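Local coordinates for protein telomere length regulator taz1 (Schizosaccharomyces pombe, PDB 4ZMI) that binds double-stranded telomeric DNA and regulates telomere length in fission yeast, and is represented here by its helical domain, at residues A[153-158]-A[209-214]; A[144-149]-A[197-202]; A[105-110]-A[220-225]; A[73-78]-A[117-122]. All coordinates share one frame; numbering follows the deposited sequence.

Overall arrangement
All four contacts lie in the all-helical domain, yet they differ in depth and chemistry. Contacts 3 and 4 are close to the chain's centre, and their own centres are about 11 Å apart. Contact 3 is buried and held by apolar side chains. Contact 4 is partly buried and adds a bridging water. Contact 2 is also buried, but it lies farther out and pairs two helices. Contact 1 is a surface contact of a helix end and a loop, with an aliphatic touch and long polar approaches. Contacts 1 and 2 share helix 137-154, and Glu-147 bonds to the backbone of Ala-212. Leu-144 joins contact 2 to contact 3, and Leu-148 joins contact 2 to contact 4.

Contact 1 (A[153-158]-A[209-214]); sequences FGTDSN and QLRASF
Phe-153 meets Gln-209 through its backbone rather than its ring. Its carbonyl oxygen lies 4.0 Å from NE2 of Gln-209, too long for more than a loose polar approach. The ring of Phe-153 leads off the other way and packs on Ile-200 and Ser-204. Gly-154 comes next and is where the two segments run nearest, with 6.4 Å between its CA and the CA of Gln-209. The CA of Gly-154 is covered by the aliphatic part of Gln-209, whose CG sits 3.8 Å from it. The glutamine chain bends at chi2 (77°), and this bend brings the amide back alongside the end of the helix. An alanine in place of Gln-209 would probably leave the CA of Gly-154 and the carbonyl of Phe-153 without their cover on this side. Thr-155 then faces Arg-211. Its OG1 stands 3.7 Å from NH2 of Arg-211, at the edge of the guanidinium and near its plane. The carbonyl oxygen of Gly-154 lies at the same edge, 4.2 Å from that NH2. Neither approach is a bond. The hydroxyl of Thr-155 is instead held by Asn-115 and by the carbonyl of Arg-151. Beyond it, residues 155 to 158 form a type I turn. The contact thus lays the loop that follows helix 192-203 against the last turn of helix 137-154. The same loop leads into helix 214-229, and Phe-214 at its start packs against helix 43-50.

Contact 2 (A[144-149]-A[197-202]); sequences LFEELV and KSTIGN
Ile-200 faces Phe-145 and Val-149 from the other helix, and these three side chains make the buried part of the contact. Its CG1 is 3.9 Å from CG2 of Val-149, and the two side chains cross at about a right angle. Its CD1 reaches on to the phenylalanine and meets CZ at 4.1 Å. The methyl arrives at the edge of that ring, near its plane. With CG of Phe-145 anti to the backbone N (chi1 -175°), the ring is carried toward the other helix. Phe-166 touches both Phe-145 and Ile-200, so this side is closed by helix 163-168. With an alanine at Ile-200, a gap would probably open across from Val-149 and leave the edge of the Phe-145 ring without its methyl partner. The other side is partly exposed and rests on one pair. CG of Glu-146 is 3.4 Å from CG2 of Thr-199, a close touch between aliphatic groups. The hydroxyl of Thr-199 takes no part, since it bonds to the carbonyl of Phe-195 one turn back. The side chain of Glu-146 comes to about 4 Å from a bound cobalt ion. The short helical segments run in roughly the same direction, 33° apart, with axes 10.0 Å from each other at the nearest point. Helices 137-154 and 192-203 pack side by side in this all-alpha domain, apolar toward helix 163-168 and more open at Glu-146.

Contact 3 (A[105-110]-A[220-225]); sequences TGLIDL and AVIHFL
Leu-107, Val-221 and Leu-110 bury the most surface here, and Leu-225 buries as much as Leu-110. Leu-110 and Val-221 reach toward each other tip to tip. CD2 of Leu-110 sits 3.8 Å from CG2 of Val-221. The same methyl is 4.1 Å from CG1 of Val-221, so it is set against both valine branches. CG of Leu-110 is anti to its carbonyl carbon (chi1 -67°), and this keeps the leucine's branch directed at Val-221. Leu-107 lies one turn earlier. Its side chain crosses that of Ile-222 at a slant, and its CD2 touches CG1 of Ile-222 at 3.9 Å. The first torsion of Leu-107 is far from staggered, at -120°, which suggests that the branch is fitted to its surroundings at some cost. Val-26, Val-29 and Ser-30 of helix 5-35 also touch this leucine. Leu-225 meets backbone instead of side chain. Its CD1 is 3.8 Å from the N of Leu-107 and 4.0 Å from the CA of Gly-106. Gly-106 carries no side chain, and this lets the methyl come so near the helix. Around the contact, Leu-120 of helix 118-130 packs on Leu-110 and Val-221, and Leu-144 of helix 137-154 packs on Val-221. The side chains meet through methyl and methylene groups, and one leucine methyl rests on backbone, without a polar bond between the segments. This part of the join is therefore likely to depend on close fit and on burial of apolar surface.

Contact 4 (A[73-78]-A[117-122]); sequences FRTIFF and HLTLRS
The loop 73-78 lies against the start of helix 118-130, and Arg-74, Thr-75 and Phe-77 meet Leu-118, Thr-119 and Ser-122 there. A water ties the two together. It donates to the carbonyl oxygen of Phe-73 at 2.9 Å and to OG of Ser-122 at 2.7 Å. That hydroxyl also bonds to the carbonyl of Cys-170, so it is held from two directions. Phe-77 brings its ring end to the same serine, with CZ 3.5 Å from CB of Ser-122. Thr-75 adds an aliphatic touch. Its CB is 3.8 Å from CG2 of Thr-119, and its CG2 is 3.8 Å from CB of Ser-122. With OG1 anti to the backbone N (chi1 -178°), the hydroxyl of Thr-75 is left to bond to that of Thr-105. CB of Leu-118 lies over one face of the Arg-74 guanidinium, but the position of NH1 is doubtful, since it comes too close to the hydroxyl of Thr-119. The loop thus reaches both helix 95-107, through Thr-105, and helix 118-130, where Asp-126 bonds to the N of Phe-78. Asp-109, near the end of helix 95-107, bonds to the N of Leu-120.

Contact 1 (A[153-158]-A[209-214])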
loop_
_atom_site.group_PDB
_atom_site.type_symbol
_atom_site.label_atom_id
_atom_site.label_comp_id
_atom_site.label_asym_id
_atom_site.label_seq_id
_atom_site.Cartn_x
_atom_site.Cartn_y
_atom_site.Cartn_z
ATOM N N PHE A 153 15.515 4.100 -3.516
ATOM C CA PHE A 153 16.831 4.258 -4.137
ATOM C C PHE A 153 17.672 5.320 -3.496
ATOM O O PHE A 153 18.754 5.609 -3.981
ATOM C CB PHE A 153 16.718 4.616 -5.605
ATOM C CG PHE A 153 16.081 3.565 -6.422
ATOM C CD1 PHE A 153 14.864 3.795 -7.044
ATOM C CD2 PHE A 153 16.685 2.336 -6.563
ATOM C CE1 PHE A 153 14.260 2.809 -7.802
ATOM C CE2 PHE A 153 16.086 1.344 -7.321
ATOM C CZ PHE A 153 14.868 1.582 -7.940
ATOM N N GLY A 154 17.165 5.930 -2.436
ATOM C CA GLY A 154 17.934 6.939 -1.729
ATOM C C GLY A 154 18.649 6.311 -0.547
ATOM O O GLY A 154 19.534 6.912 0.053
ATOM N N THR A 155 18.258 5.085 -0.219
ATOM C CA THR A 155 18.824 4.370 0.905
ATOM C C THR A 155 19.855 3.391 0.366
ATOM O O THR A 155 19.505 2.434 -0.332
ATOM C CB THR A 155 17.709 3.634 1.675
ATOM O OG1 THR A 155 16.741 4.593 2.133
ATOM C CG2 THR A 155 18.275 2.839 2.859
ATOM N N ASP A 156 21.129 3.627 0.679
ATOM C CA ASP A 156 22.206 2.961 -0.048
ATOM C C ASP A 156 22.405 1.495 0.312
ATOM O O ASP A 156 23.127 0.776 -0.373
ATOM C CB ASP A 156 23.520 3.732 0.076
ATOM C CG ASP A 156 23.408 4.924 1.004
ATOM O OD1 ASP A 156 23.028 4.714 2.179
ATOM O OD2 ASP A 156 23.686 6.063 0.555
ATOM N N SER A 157 21.761 1.049 1.379
ATOM C CA SER A 157 21.807 -0.359 1.727
ATOM C C SER A 157 20.752 -1.169 0.955
ATOM O O SER A 157 20.712 -2.402 1.045
ATOM C CB SER A 157 21.632 -0.535 3.236
ATOM O OG SER A 157 20.721 0.423 3.749
ATOM N N ASN A 158 19.899 -0.479 0.201
ATOM C CA ASN A 158 18.902 -1.149 -0.641
ATOM C C ASN A 158 19.471 -1.486 -2.018
ATOM O O ASN A 158 19.973 -0.602 -2.721
ATOM C CB ASN A 158 17.620 -0.309 -0.768
ATOM C CG ASN A 158 16.781 -0.323 0.508
ATOM O OD1 ASN A 158 16.901 -1.224 1.330
ATOM N ND2 ASN A 158 15.933 0.688 0.676
ATOM N N GLN A 209 18.541 13.760 -4.819
ATOM C CA GLN A 209 17.635 12.845 -4.143
ATOM C C GLN A 209 16.743 13.694 -3.240
ATOM O O GLN A 209 16.783 13.597 -2.009
ATOM C CB GLN A 209 18.423 11.793 -3.351
ATOM C CG GLN A 209 17.798 10.388 -3.334
ATOM C CD GLN A 209 18.004 9.596 -4.630
ATOM O OE1 GLN A 209 17.049 9.086 -5.217
ATOM N NE2 GLN A 209 19.256 9.477 -5.061
ATOM N N LEU A 210 15.950 14.548 -3.877
ATOM C CA LEU A 210 15.073 15.468 -3.173
ATOM C C LEU A 210 13.988 14.717 -2.450
ATOM O O LEU A 210 12.819 14.757 -2.847
ATOM C CB LEU A 210 14.445 16.440 -4.158
ATOM C CG LEU A 210 15.395 17.570 -4.488
ATOM C CD1 LEU A 210 15.097 18.081 -5.868
ATOM C CD2 LEU A 210 15.225 18.668 -3.468
ATOM N N ARG A 211 14.382 14.015 -1.395
ATOM C CA ARG A 211 13.445 13.184 -0.646
ATOM C C ARG A 211 12.611 14.133 0.204
ATOM O O ARG A 211 13.111 15.183 0.626
ATOM C CB ARG A 211 14.231 12.195 0.218
ATOM C CG ARG A 211 13.428 11.462 1.262
ATOM C CD ARG A 211 14.248 11.291 2.531
ATOM N NE ARG A 211 14.765 9.938 2.678
ATOM C CZ ARG A 211 15.957 9.557 2.244
ATOM N NH1 ARG A 211 16.744 10.439 1.641
ATOM N NH2 ARG A 211 16.363 8.306 2.413
ATOM N N ALA A 212 11.337 13.815 0.421
ATOM C CA ALA A 212 10.541 14.639 1.329
ATOM C C ALA A 212 10.846 14.323 2.779
ATOM O O ALA A 212 11.389 13.267 3.090
ATOM C CB ALA A 212 9.079 14.507 1.057
ATOM N N SER A 213 10.517 15.260 3.659
ATOM C CA SER A 213 10.651 15.027 5.079
ATOM C C SER A 213 9.653 13.953 5.486
ATOM O O SER A 213 8.555 13.858 4.919
ATOM C CB SER A 213 10.334 16.295 5.842
ATOM O OG SER A 213 9.049 16.749 5.470
ATOM N N PHE A 214 10.043 13.152 6.474
ATOM C CA PHE A 214 9.197 12.079 6.969
ATOM C C PHE A 214 7.807 12.539 7.425
ATOM O O PHE A 214 6.812 11.958 7.006
ATOM C CB PHE A 214 9.902 11.253 8.052
ATOM C CG PHE A 214 9.228 9.933 8.317
ATOM C CD1 PHE A 214 9.233 8.942 7.354
ATOM C CD2 PHE A 214 8.570 9.696 9.505
ATOM C CE1 PHE A 214 8.609 7.733 7.574
ATOM C CE2 PHE A 214 7.953 8.485 9.735
ATOM C CZ PHE A 214 7.973 7.502 8.767
#

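Contact 2 (A[144-149]-A[197-202])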
loop_
_atom_site.group_PDB
_atom_site.type_symbol
_atom_site.label_atom_id
_atom_site.label_comp_id
_atom_site.label_asym_id
_atom_site.label_seq_id
_atom_site.Cartn_x
_atom_site.Cartn_y
_atom_site.Cartn_z
ATOM N N LEU A 144 2.791 10.003 -4.859
ATOM C CA LEU A 144 3.222 9.138 -3.782
ATOM C C LEU A 144 4.125 8.024 -4.328
ATOM O O LEU A 144 5.074 7.607 -3.679
ATOM C CB LEU A 144 2.006 8.579 -3.072
ATOM C CG LEU A 144 2.314 7.933 -1.727
ATOM C CD1 LEU A 144 2.856 8.953 -0.761
ATOM C CD2 LEU A 144 1.067 7.263 -1.151
ATOM N N PHE A 145 3.855 7.576 -5.545
ATOM C CA PHE A 145 4.687 6.531 -6.147
ATOM C C PHE A 145 6.108 7.023 -6.382
ATOM O O PHE A 145 7.070 6.311 -6.100
ATOM C CB PHE A 145 4.082 5.969 -7.443
ATOM C CG PHE A 145 4.857 4.809 -8.009
ATOM C CD1 PHE A 145 4.586 3.506 -7.599
ATOM C CD2 PHE A 145 5.879 5.014 -8.917
ATOM C CE1 PHE A 145 5.307 2.441 -8.106
ATOM C CE2 PHE A 145 6.612 3.954 -9.415
ATOM C CZ PHE A 145 6.325 2.668 -9.016
ATOM N N GLU A 146 6.251 8.246 -6.885
ATOM C CA GLU A 146 7.595 8.796 -7.096
ATOM C C GLU A 146 8.359 8.966 -5.801
ATOM O O GLU A 146 9.557 8.732 -5.766
ATOM C CB GLU A 146 7.568 10.115 -7.860
ATOM C CG GLU A 146 8.875 10.438 -8.559
ATOM C CD GLU A 146 9.751 11.395 -7.779
ATOM O OE1 GLU A 146 9.313 11.881 -6.709
ATOM O OE2 GLU A 146 10.880 11.665 -8.245
ATOM N N GLU A 147 7.666 9.346 -4.735
ATOM C CA GLU A 147 8.288 9.422 -3.416
ATOM C C GLU A 147 8.809 8.072 -2.900
ATOM O O GLU A 147 9.938 7.988 -2.398
ATOM C CB GLU A 147 7.333 10.030 -2.395
ATOM C CG GLU A 147 7.992 10.253 -1.047
ATOM C CD GLU A 147 9.021 11.390 -1.070
ATOM O OE1 GLU A 147 8.877 12.297 -1.914
ATOM O OE2 GLU A 147 9.965 11.377 -0.244
ATOM N N LEU A 148 7.991 7.021 -3.024
ATOM C CA LEU A 148 8.424 5.690 -2.623
ATOM C C LEU A 148 9.651 5.324 -3.436
ATOM O O LEU A 148 10.566 4.688 -2.937
ATOM C CB LEU A 148 7.317 4.649 -2.851
ATOM C CG LEU A 148 6.052 4.941 -2.056
ATOM C CD1 LEU A 148 4.932 3.982 -2.454
ATOM C CD2 LEU A 148 6.395 4.811 -0.575
ATOM N N VAL A 149 9.684 5.749 -4.694
ATOM C CA VAL A 149 10.847 5.449 -5.531
ATOM C C VAL A 149 12.103 6.136 -4.978
ATOM O O VAL A 149 13.162 5.498 -4.869
ATOM C CB VAL A 149 10.602 5.779 -7.017
ATOM C CG1 VAL A 149 11.859 5.565 -7.836
ATOM C CG2 VAL A 149 9.484 4.895 -7.545
ATOM N N LYS A 197 8.257 3.001 -15.306
ATOM C CA LYS A 197 9.589 2.516 -15.675
ATOM C C LYS A 197 10.528 3.692 -15.899
ATOM O O LYS A 197 11.707 3.636 -15.560
ATOM C CB LYS A 197 9.527 1.663 -16.943
ATOM C CG LYS A 197 8.989 0.252 -16.745
ATOM C CD LYS A 197 9.040 -0.534 -18.061
ATOM C CE LYS A 197 7.702 -0.530 -18.811
ATOM N NZ LYS A 197 7.811 -1.074 -20.213
ATOM N N SER A 198 9.987 4.754 -16.487
ATOM C CA SER A 198 10.735 5.986 -16.678
ATOM C C SER A 198 11.119 6.602 -15.348
ATOM O O SER A 198 12.284 6.932 -15.128
ATOM C CB SER A 198 9.915 7.005 -17.466
ATOM O OG SER A 198 10.050 6.794 -18.856
ATOM N N THR A 199 10.128 6.776 -14.478
ATOM C CA THR A 199 10.344 7.454 -13.219
ATOM C C THR A 199 11.437 6.715 -12.484
ATOM O O THR A 199 12.359 7.317 -11.939
ATOM C CB THR A 199 9.083 7.401 -12.330
ATOM O OG1 THR A 199 7.991 8.087 -12.961
ATOM C CG2 THR A 199 9.367 8.007 -10.951
ATOM N N ILE A 200 11.339 5.389 -12.504
ATOM C CA ILE A 200 12.240 4.543 -11.738
ATOM C C ILE A 200 13.646 4.644 -12.320
ATOM O O ILE A 200 14.624 4.713 -11.585
ATOM C CB ILE A 200 11.758 3.080 -11.704
ATOM C CG1 ILE A 200 10.542 2.931 -10.777
ATOM C CG2 ILE A 200 12.864 2.160 -11.227
ATOM C CD1 ILE A 200 9.677 1.716 -11.103
ATOM N N GLY A 201 13.740 4.671 -13.641
ATOM C CA GLY A 201 15.030 4.818 -14.296
ATOM C C GLY A 201 15.729 6.131 -13.982
ATOM O O GLY A 201 16.929 6.167 -13.704
ATOM N N ASN A 202 14.970 7.218 -14.006
ATOM C CA ASN A 202 15.542 8.540 -13.789
ATOM C C ASN A 202 15.918 8.793 -12.334
ATOM O O ASN A 202 16.948 9.394 -12.045
ATOM C CB ASN A 202 14.585 9.620 -14.299
ATOM C CG ASN A 202 14.298 9.483 -15.788
ATOM O OD1 ASN A 202 15.122 8.955 -16.540
ATOM N ND2 ASN A 202 13.125 9.951 -16.218
#

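Contact 3 (A[105-110]-A[220-225])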
loop_
_atom_site.group_PDB
_atom_site.type_symbol
_atom_site.label_atom_id
_atom_site.label_comp_id
_atom_site.label_asym_id
_atom_site.label_seq_id
_atom_site.Cartn_x
_atom_site.Cartn_y
_atom_site.Cartn_z
ATOM N N THR A 105 -2.664 -1.747 7.062
ATOM C CA THR A 105 -1.479 -2.361 6.485
ATOM C C THR A 105 -0.588 -1.294 5.849
ATOM O O THR A 105 0.631 -1.413 5.864
ATOM C CB THR A 105 -1.826 -3.487 5.495
ATOM O OG1 THR A 105 -2.636 -2.976 4.429
ATOM C CG2 THR A 105 -2.591 -4.588 6.220
ATOM N N GLY A 106 -1.200 -0.248 5.306
ATOM C CA GLY A 106 -0.448 0.896 4.825
ATOM C C GLY A 106 0.278 1.657 5.937
ATOM O O GLY A 106 1.497 1.802 5.876
ATOM N N LEU A 107 -0.473 2.113 6.949
ATOM C CA LEU A 107 0.041 2.957 8.045
ATOM C C LEU A 107 1.261 2.374 8.747
ATOM O O LEU A 107 2.249 3.058 8.924
ATOM C CB LEU A 107 -1.036 3.157 9.101
ATOM C CG LEU A 107 -1.606 4.510 9.520
ATOM C CD1 LEU A 107 -2.135 4.379 10.968
ATOM C CD2 LEU A 107 -0.617 5.652 9.380
ATOM N N ILE A 108 1.190 1.112 9.156
ATOM C CA ILE A 108 2.282 0.504 9.922
ATOM C C ILE A 108 3.521 0.244 9.074
ATOM O O ILE A 108 4.597 -0.035 9.612
ATOM C CB ILE A 108 1.880 -0.849 10.566
ATOM C CG1 ILE A 108 1.703 -1.940 9.511
ATOM C CG2 ILE A 108 0.612 -0.727 11.384
ATOM C CD1 ILE A 108 1.354 -3.273 10.107
ATOM N N ASP A 109 3.350 0.277 7.753
ATOM C CA ASP A 109 4.455 0.090 6.820
ATOM C C ASP A 109 5.337 1.339 6.847
ATOM O O ASP A 109 6.478 1.308 6.389
ATOM C CB ASP A 109 3.929 -0.190 5.397
ATOM C CG ASP A 109 5.013 -0.686 4.443
ATOM O OD1 ASP A 109 5.932 -1.397 4.890
ATOM O OD2 ASP A 109 4.940 -0.368 3.234
ATOM N N LEU A 110 4.814 2.421 7.420
ATOM C CA LEU A 110 5.601 3.635 7.660
ATOM C C LEU A 110 6.681 3.387 8.690
ATOM O O LEU A 110 7.570 4.217 8.876
ATOM C CB LEU A 110 4.706 4.754 8.169
ATOM C CG LEU A 110 3.695 5.246 7.147
ATOM C CD1 LEU A 110 2.629 6.081 7.830
ATOM C CD2 LEU A 110 4.409 6.014 6.026
ATOM N N ALA A 220 1.300 12.800 3.833
ATOM C CA ALA A 220 0.810 12.515 2.487
ATOM C C ALA A 220 0.261 11.072 2.417
ATOM O O ALA A 220 -0.738 10.808 1.739
ATOM C CB ALA A 220 1.896 12.764 1.436
ATOM N N VAL A 221 0.883 10.151 3.146
ATOM C CA VAL A 221 0.427 8.757 3.129
ATOM C C VAL A 221 -0.961 8.673 3.746
ATOM O O VAL A 221 -1.900 8.177 3.123
ATOM C CB VAL A 221 1.409 7.819 3.875
ATOM C CG1 VAL A 221 0.792 6.445 4.079
ATOM C CG2 VAL A 221 2.687 7.688 3.092
ATOM N N ILE A 222 -1.085 9.193 4.964
ATOM C CA ILE A 222 -2.358 9.220 5.666
ATOM C C ILE A 222 -3.423 9.862 4.811
ATOM O O ILE A 222 -4.512 9.326 4.663
ATOM C CB ILE A 222 -2.252 9.994 6.989
ATOM C CG1 ILE A 222 -1.459 9.174 8.006
ATOM C CG2 ILE A 222 -3.640 10.323 7.522
ATOM C CD1 ILE A 222 -0.984 9.957 9.190
ATOM N N HIS A 223 -3.095 11.001 4.223
ATOM C CA HIS A 223 -4.037 11.671 3.343
ATOM C C HIS A 223 -4.495 10.717 2.248
ATOM O O HIS A 223 -5.695 10.555 2.023
ATOM C CB HIS A 223 -3.413 12.917 2.712
ATOM C CG HIS A 223 -4.416 13.859 2.117
ATOM N ND1 HIS A 223 -5.072 13.600 0.932
ATOM C CD2 HIS A 223 -4.866 15.065 2.540
ATOM C CE1 HIS A 223 -5.889 14.603 0.654
ATOM N NE2 HIS A 223 -5.784 15.504 1.617
ATOM N N PHE A 224 -3.531 10.081 1.587
ATOM C CA PHE A 224 -3.823 9.229 0.434
ATOM C C PHE A 224 -4.661 8.010 0.789
ATOM O O PHE A 224 -5.576 7.656 0.056
ATOM C CB PHE A 224 -2.538 8.778 -0.254
ATOM C CG PHE A 224 -2.767 7.792 -1.363
ATOM C CD1 PHE A 224 -3.193 8.219 -2.602
ATOM C CD2 PHE A 224 -2.553 6.446 -1.167
ATOM C CE1 PHE A 224 -3.394 7.322 -3.622
ATOM C CE2 PHE A 224 -2.762 5.546 -2.182
ATOM C CZ PHE A 224 -3.182 5.983 -3.410
ATOM N N LEU A 225 -4.344 7.372 1.913
ATOM C CA LEU A 225 -5.115 6.230 2.381
ATOM C C LEU A 225 -6.522 6.660 2.786
ATOM O O LEU A 225 -7.426 5.840 2.870
ATOM C CB LEU A 225 -4.425 5.552 3.574
ATOM C CG LEU A 225 -2.984 5.040 3.444
ATOM C CD1 LEU A 225 -2.544 4.290 4.699
ATOM C CD2 LEU A 225 -2.817 4.160 2.222
#

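Contact 4 (A[73-78]-A[117-122])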
loop_
_atom_site.group_PDB
_atom_site.type_symbol
_atom_site.label_atom_id
_atom_site.label_comp_id
_atom_site.label_asym_id
_atom_site.label_seq_id
_atom_site.Cartn_x
_atom_site.Cartn_y
_atom_site.Cartn_z
ATOM N N PHE A 73 0.982 -10.956 -0.131
ATOM C CA PHE A 73 1.580 -9.675 -0.535
ATOM C C PHE A 73 1.226 -8.548 0.430
ATOM O O PHE A 73 1.238 -7.371 0.071
ATOM C CB PHE A 73 1.273 -9.360 -2.013
ATOM C CG PHE A 73 1.961 -10.294 -2.936
ATOM C CD1 PHE A 73 1.386 -11.513 -3.263
ATOM C CD2 PHE A 73 3.221 -10.017 -3.396
ATOM C CE1 PHE A 73 2.049 -12.412 -4.058
ATOM C CE2 PHE A 73 3.884 -10.912 -4.207
ATOM C CZ PHE A 73 3.298 -12.109 -4.541
ATOM N N ARG A 74 0.850 -8.957 1.642
ATOM C CA ARG A 74 0.869 -8.106 2.834
ATOM C C ARG A 74 -0.343 -7.223 3.005
ATOM O O ARG A 74 -0.487 -6.559 4.036
ATOM C CB ARG A 74 2.137 -7.246 2.867
ATOM C CG ARG A 74 3.405 -8.065 2.832
ATOM C CD ARG A 74 4.566 -7.328 2.164
ATOM N NE ARG A 74 5.628 -7.126 3.131
ATOM C CZ ARG A 74 5.829 -5.982 3.764
ATOM N NH1 ARG A 74 5.052 -4.949 3.480
ATOM N NH2 ARG A 74 6.808 -5.871 4.655
ATOM N N THR A 75 -1.207 -7.202 2.001
ATOM C CA THR A 75 -2.338 -6.292 2.034
ATOM C C THR A 75 -3.383 -6.776 1.028
ATOM O O THR A 75 -3.247 -7.845 0.434
ATOM C CB THR A 75 -1.885 -4.867 1.669
ATOM O OG1 THR A 75 -2.990 -3.970 1.759
ATOM C CG2 THR A 75 -1.394 -4.863 0.253
ATOM N N ILE A 76 -4.421 -5.977 0.852
ATOM C CA ILE A 76 -5.559 -6.345 0.035
ATOM C C ILE A 76 -5.447 -5.740 -1.349
ATOM O O ILE A 76 -5.091 -4.574 -1.489
ATOM C CB ILE A 76 -6.836 -5.775 0.636
ATOM C CG1 ILE A 76 -7.057 -6.331 2.042
ATOM C CG2 ILE A 76 -8.011 -6.052 -0.288
ATOM C CD1 ILE A 76 -7.225 -7.830 2.075
ATOM N N PHE A 77 -5.784 -6.515 -2.372
ATOM C CA PHE A 77 -5.692 -6.030 -3.735
ATOM C C PHE A 77 -7.019 -5.914 -4.428
ATOM O O PHE A 77 -7.594 -6.914 -4.882
ATOM C CB PHE A 77 -4.728 -6.898 -4.520
ATOM C CG PHE A 77 -3.326 -6.731 -4.070
ATOM C CD1 PHE A 77 -2.837 -7.478 -3.020
ATOM C CD2 PHE A 77 -2.519 -5.751 -4.643
ATOM C CE1 PHE A 77 -1.541 -7.305 -2.581
ATOM C CE2 PHE A 77 -1.226 -5.560 -4.225
ATOM C CZ PHE A 77 -0.722 -6.334 -3.174
ATOM N N PHE A 78 -7.489 -4.676 -4.529
ATOM C CA PHE A 78 -8.781 -4.412 -5.129
ATOM C C PHE A 78 -8.790 -4.714 -6.618
ATOM O O PHE A 78 -9.808 -5.153 -7.165
ATOM C CB PHE A 78 -9.258 -2.996 -4.807
ATOM C CG PHE A 78 -9.609 -2.806 -3.356
ATOM C CD1 PHE A 78 -8.719 -2.215 -2.486
ATOM C CD2 PHE A 78 -10.820 -3.262 -2.860
ATOM C CE1 PHE A 78 -9.030 -2.065 -1.151
ATOM C CE2 PHE A 78 -11.137 -3.108 -1.532
ATOM C CZ PHE A 78 -10.246 -2.509 -0.674
ATOM N N HIS A 117 9.213 0.114 2.062
ATOM C CA HIS A 117 7.767 0.294 2.063
ATOM C C HIS A 117 7.040 -0.596 1.047
ATOM O O HIS A 117 6.287 -0.111 0.206
ATOM C CB HIS A 117 7.427 1.762 1.861
ATOM C CG HIS A 117 8.174 2.681 2.783
ATOM N ND1 HIS A 117 7.995 2.660 4.154
ATOM C CD2 HIS A 117 9.103 3.631 2.538
ATOM C CE1 HIS A 117 8.784 3.572 4.706
ATOM N NE2 HIS A 117 9.466 4.171 3.750
ATOM N N LEU A 118 7.288 -1.898 1.125
ATOM C CA LEU A 118 6.654 -2.850 0.208
ATOM C C LEU A 118 5.149 -2.734 0.240
ATOM O O LEU A 118 4.516 -2.839 -0.794
ATOM C CB LEU A 118 7.060 -4.286 0.532
ATOM C CG LEU A 118 8.560 -4.546 0.493
ATOM C CD1 LEU A 118 8.831 -5.983 0.917
ATOM C CD2 LEU A 118 9.074 -4.273 -0.897
ATOM N N THR A 119 4.566 -2.500 1.415
ATOM C CA THR A 119 3.097 -2.517 1.511
ATOM C C THR A 119 2.484 -1.263 0.921
ATOM O O THR A 119 1.450 -1.313 0.262
ATOM C CB THR A 119 2.605 -2.648 2.946
ATOM O OG1 THR A 119 3.297 -3.717 3.583
ATOM C CG2 THR A 119 1.117 -2.927 2.978
ATOM N N LEU A 120 3.120 -0.126 1.165
ATOM C CA LEU A 120 2.656 1.116 0.556
ATOM C C LEU A 120 2.833 1.007 -0.962
ATOM O O LEU A 120 1.961 1.417 -1.736
ATOM C CB LEU A 120 3.440 2.298 1.119
ATOM C CG LEU A 120 3.029 2.573 2.555
ATOM C CD1 LEU A 120 3.894 3.659 3.204
ATOM C CD2 LEU A 120 1.575 2.968 2.567
ATOM N N ARG A 121 3.947 0.416 -1.391
ATOM C CA ARG A 121 4.143 0.208 -2.818
ATOM C C ARG A 121 2.975 -0.588 -3.404
ATOM O O ARG A 121 2.425 -0.219 -4.457
ATOM C CB ARG A 121 5.459 -0.498 -3.100
ATOM C CG ARG A 121 5.946 -0.245 -4.501
ATOM C CD ARG A 121 7.136 -1.101 -4.826
ATOM N NE ARG A 121 8.153 -0.954 -3.807
ATOM C CZ ARG A 121 9.254 -1.679 -3.761
ATOM N NH1 ARG A 121 9.471 -2.585 -4.697
ATOM N NH2 ARG A 121 10.127 -1.487 -2.788
ATOM N N SER A 122 2.579 -1.654 -2.705
ATOM C CA SER A 122 1.468 -2.488 -3.164
ATOM C C SER A 122 0.219 -1.654 -3.276
ATOM O O SER A 122 -0.484 -1.732 -4.270
ATOM C CB SER A 122 1.217 -3.636 -2.173
ATOM O OG SER A 122 2.317 -4.506 -2.206
HETATM O O HOH W 1 3.775 -5.971 -0.476
#